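Local coordinates for PT26-6P (Thermococcus sp., PDB 2WB7), which is of unknown function but is encoded by a euryarchaeal mobile element and joins two immunoglobulin-like domains to a helical domain, at residues T88-Y93 against I165-K170; M380-S385 against K507-K512. One frame throughout, in Å; residues are numbered along the deposited sequence.

Contact 1: T88-Y93 against I165-K170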
ATOM      1  N   THR A  88      38.408  16.390  -2.927  1.00 58.21           N
ATOM      2  CA  THR A  88      39.144  15.229  -2.428  1.00 58.38           C
ATOM      3  C   THR A  88      38.238  14.182  -1.819  1.00 57.88           C
ATOM      4  O   THR A  88      38.575  12.986  -1.785  1.00 57.97           O
ATOM      5  CB  THR A  88      40.163  15.620  -1.366  1.00 58.58           C
ATOM      6  OG1 THR A  88      40.809  16.832  -1.763  1.00 59.54           O
ATOM      7  CG2 THR A  88      41.207  14.512  -1.218  1.00 59.31           C
ATOM      8  N   GLU A  89      37.090  14.636  -1.333  1.00 57.08           N
ATOM      9  CA  GLU A  89      36.177  13.740  -0.666  1.00 56.49           C
ATOM     10  C   GLU A  89      34.841  14.400  -0.435  1.00 55.62           C
ATOM     11  O   GLU A  89      34.758  15.435   0.215  1.00 55.51           O
ATOM     12  CB  GLU A  89      36.766  13.311   0.676  1.00 56.69           C
ATOM     13  CG  GLU A  89      35.821  12.487   1.516  1.00 57.55           C
ATOM     14  CD  GLU A  89      36.125  12.590   2.997  1.00 59.10           C
ATOM     15  OE1 GLU A  89      35.758  13.622   3.604  1.00 59.76           O
ATOM     16  OE2 GLU A  89      36.721  11.636   3.553  1.00 59.03           O
ATOM     17  N   VAL A  90      33.789  13.798  -0.981  1.00 54.61           N
ATOM     18  CA  VAL A  90      32.436  14.201  -0.636  1.00 53.21           C
ATOM     19  C   VAL A  90      31.786  13.101   0.192  1.00 52.52           C
ATOM     20  O   VAL A  90      31.951  11.903  -0.071  1.00 52.11           O
ATOM     21  CB  VAL A  90      31.580  14.513  -1.871  1.00 53.31           C
ATOM     22  CG1 VAL A  90      30.173  14.949  -1.447  1.00 52.85           C
ATOM     23  CG2 VAL A  90      32.248  15.583  -2.722  1.00 53.05           C
ATOM     24  N   THR A  91      31.061  13.529   1.212  1.00 51.65           N
ATOM     25  CA  THR A  91      30.443  12.627   2.152  1.00 50.93           C
ATOM     26  C   THR A  91      29.009  13.064   2.395  1.00 50.60           C
ATOM     27  O   THR A  91      28.759  14.215   2.749  1.00 50.30           O
ATOM     28  CB  THR A  91      31.215  12.634   3.484  1.00 50.95           C
ATOM     29  OG1 THR A  91      32.406  11.858   3.342  1.00 51.12           O
ATOM     30  CG2 THR A  91      30.374  12.070   4.614  1.00 50.55           C
ATOM     31  N   ALA A  92      28.066  12.149   2.194  1.00 50.22           N
ATOM     32  CA  ALA A  92      26.674  12.423   2.538  1.00 50.07           C
ATOM     33  C   ALA A  92      26.062  11.336   3.434  1.00 50.02           C
ATOM     34  O   ALA A  92      26.446  10.159   3.391  1.00 49.74           O
ATOM     35  CB  ALA A  92      25.837  12.636   1.283  1.00 49.90           C
ATOM     36  N   TYR A  93      25.109  11.754   4.255  1.00 50.07           N
ATOM     37  CA  TYR A  93      24.434  10.844   5.159  1.00 50.29           C
ATOM     38  C   TYR A  93      23.150  11.456   5.701  1.00 50.48           C
ATOM     39  O   TYR A  93      22.892  12.659   5.541  1.00 49.90           O
ATOM     40  CB  TYR A  93      25.354  10.441   6.313  1.00 50.43           C
ATOM     41  CG  TYR A  93      25.934  11.610   7.071  1.00 51.15           C
ATOM     42  CD1 TYR A  93      27.248  12.018   6.860  1.00 51.88           C
ATOM     43  CD2 TYR A  93      25.169  12.309   7.994  1.00 51.10           C
ATOM     44  CE1 TYR A  93      27.778  13.092   7.551  1.00 52.80           C
ATOM     45  CE2 TYR A  93      25.687  13.376   8.686  1.00 52.39           C
ATOM     46  CZ  TYR A  93      26.988  13.764   8.468  1.00 53.09           C
ATOM     47  OH  TYR A  93      27.495  14.834   9.170  1.00 53.34           O
ATOM     48  N   ILE A 165      19.223  15.404   5.652  1.00 52.11           N
ATOM     49  CA  ILE A 165      20.428  15.008   4.946  1.00 51.96           C
ATOM     50  C   ILE A 165      21.499  16.097   5.026  1.00 52.17           C
ATOM     51  O   ILE A 165      21.215  17.288   4.897  1.00 52.02           O
ATOM     52  CB  ILE A 165      20.145  14.696   3.468  1.00 51.77           C
ATOM     53  CG1 ILE A 165      19.053  13.637   3.354  1.00 51.72           C
ATOM     54  CG2 ILE A 165      21.410  14.214   2.769  1.00 51.28           C
ATOM     55  CD1 ILE A 165      18.673  13.329   1.925  1.00 52.04           C
ATOM     56  N   ARG A 166      22.737  15.695   5.247  1.00 52.46           N
ATOM     57  CA  ARG A 166      23.809  16.663   5.152  1.00 52.94           C
ATOM     58  C   ARG A 166      24.999  16.165   4.325  1.00 52.93           C
ATOM     59  O   ARG A 166      25.292  14.958   4.261  1.00 52.58           O
ATOM     60  CB  ARG A 166      24.217  17.195   6.536  1.00 53.37           C
ATOM     61  CG  ARG A 166      25.153  16.313   7.352  1.00 54.50           C
ATOM     62  CD  ARG A 166      25.825  17.156   8.461  1.00 57.06           C
ATOM     63  NE  ARG A 166      24.877  17.903   9.307  1.00 57.56           N
ATOM     64  CZ  ARG A 166      24.842  17.838  10.642  1.00 56.65           C
ATOM     65  NH1 ARG A 166      25.696  17.060  11.298  1.00 55.93           N
ATOM     66  NH2 ARG A 166      23.956  18.551  11.328  1.00 55.27           N
ATOM     67  N   VAL A 167      25.653  17.119   3.666  1.00 52.95           N
ATOM     68  CA  VAL A 167      26.744  16.841   2.747  1.00 53.12           C
ATOM     69  C   VAL A 167      28.006  17.593   3.158  1.00 53.26           C
ATOM     70  O   VAL A 167      27.949  18.739   3.617  1.00 53.34           O
ATOM     71  CB  VAL A 167      26.372  17.256   1.316  1.00 53.25           C
ATOM     72  CG1 VAL A 167      27.436  16.783   0.325  1.00 53.67           C
ATOM     73  CG2 VAL A 167      24.999  16.705   0.944  1.00 53.34           C
ATOM     74  N   ILE A 168      29.152  16.949   2.991  1.00 53.33           N
ATOM     75  CA  ILE A 168      30.414  17.581   3.329  1.00 53.48           C
ATOM     76  C   ILE A 168      31.391  17.443   2.179  1.00 53.41           C
ATOM     77  O   ILE A 168      31.715  16.336   1.754  1.00 53.27           O
ATOM     78  CB  ILE A 168      31.004  17.002   4.618  1.00 53.60           C
ATOM     79  CG1 ILE A 168      30.045  17.281   5.777  1.00 54.08           C
ATOM     80  CG2 ILE A 168      32.385  17.593   4.889  1.00 53.79           C
ATOM     81  CD1 ILE A 168      30.584  16.903   7.159  1.00 55.95           C
ATOM     82  N   VAL A 169      31.832  18.587   1.662  1.00 53.46           N
ATOM     83  CA  VAL A 169      32.786  18.606   0.567  1.00 53.45           C
ATOM     84  C   VAL A 169      34.135  19.108   1.064  1.00 54.07           C
ATOM     85  O   VAL A 169      34.224  20.125   1.765  1.00 53.89           O
ATOM     86  CB  VAL A 169      32.305  19.481  -0.619  1.00 53.33           C
ATOM     87  CG1 VAL A 169      33.173  19.229  -1.865  1.00 51.86           C
ATOM     88  CG2 VAL A 169      30.828  19.230  -0.902  1.00 52.74           C
ATOM     89  N   LYS A 170      35.180  18.390   0.679  1.00 54.70           N
ATOM     90  CA  LYS A 170      36.523  18.732   1.081  1.00 55.61           C
ATOM     91  C   LYS A 170      37.455  18.703  -0.118  1.00 55.94           C
ATOM     92  O   LYS A 170      37.249  17.941  -1.072  1.00 55.99           O
ATOM     93  CB  LYS A 170      37.010  17.757   2.149  1.00 55.75           C
ATOM     94  CG  LYS A 170      36.229  17.842   3.441  1.00 57.13           C
ATOM     95  CD  LYS A 170      36.825  16.931   4.503  1.00 58.80           C
ATOM     96  CE  LYS A 170      36.010  17.003   5.786  1.00 60.48           C
ATOM     97  NZ  LYS A 170      36.539  16.077   6.835  1.00 61.39           N
TER

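Contact 2: M380-S385 against K507-K512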
HETATM    1  N   MSE A 380      -7.820  -6.126   1.680  1.00 29.88           N
HETATM    2  CA  MSE A 380      -8.931  -5.674   2.505  1.00 29.69           C
HETATM    3  C   MSE A 380     -10.099  -6.646   2.398  1.00 30.52           C
HETATM    4  O   MSE A 380     -11.182  -6.297   1.930  1.00 30.71           O
HETATM    5  CB  MSE A 380      -9.323  -4.267   2.087  1.00 29.53           C
HETATM    6  CG  MSE A 380      -8.229  -3.245   2.357  1.00 27.62           C
HETATM    7 SE   MSE A 380      -8.016  -3.018   4.249  0.50 22.93          SE
HETATM    8  CE  MSE A 380      -9.460  -1.754   4.356  1.00 24.20           C
ATOM      9  N   ILE A 381      -9.857  -7.890   2.795  1.00 31.26           N
ATOM     10  CA  ILE A 381     -10.870  -8.919   2.671  1.00 31.91           C
ATOM     11  C   ILE A 381     -11.714  -8.925   3.930  1.00 32.43           C
ATOM     12  O   ILE A 381     -11.447  -8.190   4.880  1.00 33.28           O
ATOM     13  CB  ILE A 381     -10.258 -10.328   2.441  1.00 31.82           C
ATOM     14  CG1 ILE A 381      -9.256 -10.695   3.543  1.00 32.90           C
ATOM     15  CG2 ILE A 381      -9.586 -10.410   1.096  1.00 31.46           C
ATOM     16  CD1 ILE A 381      -9.788 -11.694   4.600  1.00 32.07           C
ATOM     17  N   SER A 382     -12.751  -9.739   3.929  1.00 32.49           N
ATOM     18  CA  SER A 382     -13.484  -9.998   5.150  1.00 32.58           C
ATOM     19  C   SER A 382     -13.960 -11.441   5.108  1.00 32.19           C
ATOM     20  O   SER A 382     -14.433 -11.919   4.069  1.00 31.97           O
ATOM     21  CB  SER A 382     -14.678  -9.071   5.266  1.00 32.82           C
ATOM     22  OG  SER A 382     -15.507  -9.501   6.332  1.00 34.37           O
ATOM     23  N   VAL A 383     -13.813 -12.143   6.223  1.00 31.39           N
ATOM     24  CA  VAL A 383     -14.290 -13.509   6.277  1.00 30.81           C
ATOM     25  C   VAL A 383     -15.625 -13.534   6.983  1.00 30.78           C
ATOM     26  O   VAL A 383     -15.722 -13.128   8.126  1.00 31.10           O
ATOM     27  CB  VAL A 383     -13.315 -14.412   6.979  1.00 30.53           C
ATOM     28  CG1 VAL A 383     -13.891 -15.800   7.038  1.00 29.59           C
ATOM     29  CG2 VAL A 383     -11.958 -14.392   6.248  1.00 29.60           C
ATOM     30  N   LEU A 384     -16.659 -13.975   6.287  1.00 31.06           N
ATOM     31  CA  LEU A 384     -18.016 -13.979   6.841  1.00 31.50           C
ATOM     32  C   LEU A 384     -18.333 -15.297   7.532  1.00 32.46           C
ATOM     33  O   LEU A 384     -17.714 -16.330   7.244  1.00 32.59           O
ATOM     34  CB  LEU A 384     -19.047 -13.738   5.738  1.00 30.89           C
ATOM     35  CG  LEU A 384     -18.875 -12.451   4.942  1.00 29.19           C
ATOM     36  CD1 LEU A 384     -19.703 -12.513   3.715  1.00 28.31           C
ATOM     37  CD2 LEU A 384     -19.267 -11.262   5.771  1.00 28.08           C
ATOM     38  N   SER A 385     -19.307 -15.264   8.437  1.00 33.68           N
ATOM     39  CA  SER A 385     -19.813 -16.493   9.066  1.00 34.75           C
ATOM     40  C   SER A 385     -21.161 -16.860   8.447  1.00 35.33           C
ATOM     41  O   SER A 385     -21.833 -16.005   7.867  1.00 35.52           O
ATOM     42  CB  SER A 385     -19.963 -16.299  10.571  1.00 34.56           C
ATOM     43  OG  SER A 385     -21.024 -15.401  10.851  1.00 35.82           O
ATOM     44  N   LYS A 507     -15.288  -2.710  10.208  1.00 33.02           N
ATOM     45  CA  LYS A 507     -15.582  -1.504   9.447  1.00 32.89           C
ATOM     46  C   LYS A 507     -15.736  -1.812   7.967  1.00 32.30           C
ATOM     47  O   LYS A 507     -16.471  -1.145   7.240  1.00 31.37           O
ATOM     48  CB  LYS A 507     -14.506  -0.449   9.677  1.00 33.33           C
ATOM     49  CG  LYS A 507     -14.486   0.110  11.088  1.00 35.28           C
ATOM     50  CD  LYS A 507     -13.321   1.091  11.262  1.00 39.43           C
ATOM     51  CE  LYS A 507     -13.707   2.250  12.183  1.00 41.71           C
ATOM     52  NZ  LYS A 507     -12.578   3.215  12.337  1.00 43.47           N
ATOM     53  N   ILE A 508     -15.041  -2.840   7.517  1.00 32.29           N
ATOM     54  CA  ILE A 508     -15.231  -3.285   6.148  1.00 32.67           C
ATOM     55  C   ILE A 508     -16.652  -3.847   5.962  1.00 33.29           C
ATOM     56  O   ILE A 508     -17.413  -3.414   5.073  1.00 33.53           O
ATOM     57  CB  ILE A 508     -14.193  -4.337   5.750  1.00 32.46           C
ATOM     58  CG1 ILE A 508     -12.802  -3.689   5.626  1.00 31.24           C
ATOM     59  CG2 ILE A 508     -14.610  -4.985   4.463  1.00 31.54           C
ATOM     60  CD1 ILE A 508     -11.647  -4.647   5.737  1.00 28.41           C
ATOM     61  N   ASP A 509     -17.021  -4.797   6.818  1.00 33.49           N
ATOM     62  CA  ASP A 509     -18.367  -5.337   6.770  1.00 33.37           C
ATOM     63  C   ASP A 509     -19.402  -4.202   6.786  1.00 33.26           C
ATOM     64  O   ASP A 509     -20.298  -4.180   5.946  1.00 33.31           O
ATOM     65  CB  ASP A 509     -18.583  -6.333   7.910  1.00 33.30           C
ATOM     66  CG  ASP A 509     -17.789  -7.612   7.716  1.00 33.51           C
ATOM     67  OD1 ASP A 509     -17.562  -7.973   6.541  1.00 33.52           O
ATOM     68  OD2 ASP A 509     -17.402  -8.256   8.724  1.00 32.09           O
ATOM     69  N   ALA A 510     -19.252  -3.251   7.707  1.00 33.11           N
ATOM     70  CA  ALA A 510     -20.230  -2.173   7.850  1.00 33.24           C
ATOM     71  C   ALA A 510     -20.319  -1.336   6.598  1.00 33.47           C
ATOM     72  O   ALA A 510     -21.401  -0.900   6.220  1.00 33.69           O
ATOM     73  CB  ALA A 510     -19.921  -1.301   9.049  1.00 33.37           C
ATOM     74  N   GLU A 511     -19.188  -1.132   5.936  1.00 34.12           N
ATOM     75  CA  GLU A 511     -19.166  -0.404   4.664  1.00 34.48           C
ATOM     76  C   GLU A 511     -19.883  -1.155   3.544  1.00 34.36           C
ATOM     77  O   GLU A 511     -20.603  -0.555   2.727  1.00 34.08           O
ATOM     78  CB  GLU A 511     -17.736  -0.126   4.246  1.00 34.97           C
ATOM     79  CG  GLU A 511     -17.574   0.157   2.758  1.00 38.08           C
ATOM     80  CD  GLU A 511     -18.206   1.478   2.343  1.00 42.19           C
ATOM     81  OE1 GLU A 511     -18.301   2.390   3.205  1.00 43.32           O
ATOM     82  OE2 GLU A 511     -18.617   1.596   1.162  1.00 43.42           O
ATOM     83  N   LYS A 512     -19.665  -2.468   3.487  1.00 34.31           N
ATOM     84  CA  LYS A 512     -20.378  -3.307   2.521  1.00 34.20           C
ATOM     85  C   LYS A 512     -21.866  -3.215   2.769  1.00 33.84           C
ATOM     86  O   LYS A 512     -22.653  -3.145   1.830  1.00 33.65           O
ATOM     87  CB  LYS A 512     -19.953  -4.768   2.632  1.00 34.65           C
ATOM     88  CG  LYS A 512     -18.514  -5.016   2.249  1.00 35.76           C
ATOM     89  CD  LYS A 512     -18.192  -4.333   0.927  1.00 37.92           C
ATOM     90  CE  LYS A 512     -18.571  -5.202  -0.263  1.00 38.39           C
ATOM     91  NZ  LYS A 512     -18.274  -4.498  -1.555  1.00 38.87           N
TER

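Contact 1: T88-Y93 against I165-K170
Tyr93 lays its ring across the aliphatic part of Arg166. The Arg166 carbonyl O stands 4.3 Å above the centre of the Tyr93 ring, and on this same face CG of Arg166 sits near the CE2-CZ side, 3.3 Å from Tyr93 CE2. Both residues place CG between the backbone N and the carbonyl carbon (chi1 54° for Tyr93, 81° for Arg166), which turns the Tyr93 ring over the Arg166 carbonyl and brings the Arg166 methylenes to the ring. Ring and guanidinium planes stand 77° apart, with Tyr93 OH at the guanidinium edge, while the Arg166 NH2 forms a salt bridge with Glu213. Replacing Tyr93 by alanine is likely to uncover the Arg166 methylenes and leave the arginine chain freer to turn. The strands run antiparallel in a sheet of the first immunoglobulin-like domain. On its inward face Val90 CG1 meets Val167 CG1 at 3.7 Å, Val90 CG2 lies 3.9 Å from Val169 CG1, and Ala92 packs on Val167; strands 52-62 and 66-75 cover these residues in a beta sandwich. Thr91 and Ile168 sit on the Tyr93 side, paired through two backbone bonds, Thr91 N to Ile168 O at 2.9 Å and Ile168 N to Thr91 O at 2.8 Å. At the other end Glu89 and Lys170 run side by side, Glu89 OE1 at 4.1 Å from Lys170 NZ, beyond salt-bridge range. Thr88 and Glu89 both face Lys170 in a classic beta bulge: Lys170 O takes Thr88 N at 2.7 Å and Glu89 N more weakly.

Contact 2: M380-S385 against K507-K512
Ser382 and Asp509 meet where a loop of the second immunoglobulin-like domain rests on the last helix of the helical domain, making this a small interdomain seam. Segment 380-385 is the irregular loop after strand 370-379, still tied by backbone bonds to Gln256, His276 and Leu278 of the beta part; segment 507-512 belongs to helix 503-523. The tight part of the contact is buried, and its centre is polar. Ser382 OG donates to Asp509 OD1 at 2.6 Å, reaching the carboxylate from its syn side and 22° out of its plane. The hydroxyl extends anti to the Ser382 backbone N (chi1 170°), which carries it from the loop to the helix. Asp509 OD2 forms a salt bridge with Lys497 of helix 471-499, and the same lysine donates to Val383 O, tying loop and two helices together. Gripped through both oxygens, the carboxylate is held against rotation, and the nearby ammonium would be expected to favour its charged form. Leu384 runs alongside, antiparallel to the Asp509 side chain, with CD2 3.8 Å from Asp509 OD1, adding an apolar flank to the buried pair.

Ile508 continues the close packing by van der Waals contact. It points at the loop, its CG2 4.2 Å from Ser382 CB and its CD1 3.7 Å from the backbone Ile381 O, and its CG1-CD1 branch carries the contact on to Met380. The looser side lies there: Met380, present as selenomethionine and partly exposed, meets the helix through its terminal methyl alone. Bends at both chi2 and chi3 swing that methyl back across Ile508, leaving Met380 CE 3.9 Å from Ile508 CD1.

In the fold
The two contacts lie on opposite sides of the chain's centre, 51 Å apart between centres and about 31 Å between nearest atoms, so neither touches the other. They follow in series along the sequence. Contact 1 is internal to the first immunoglobulin-like domain and pairs two long strands, burying 588 Å²; strand 163-178 also pairs with strand 198-213, which carries Cys199 of the Cys188-Cys199 disulfide. Contact 2 joins different domains and buries only 236 Å². Its centre is 19 Å from that of the chain, against 34 Å for contact 1. With the function unknown, neither contact can be assigned to an active site.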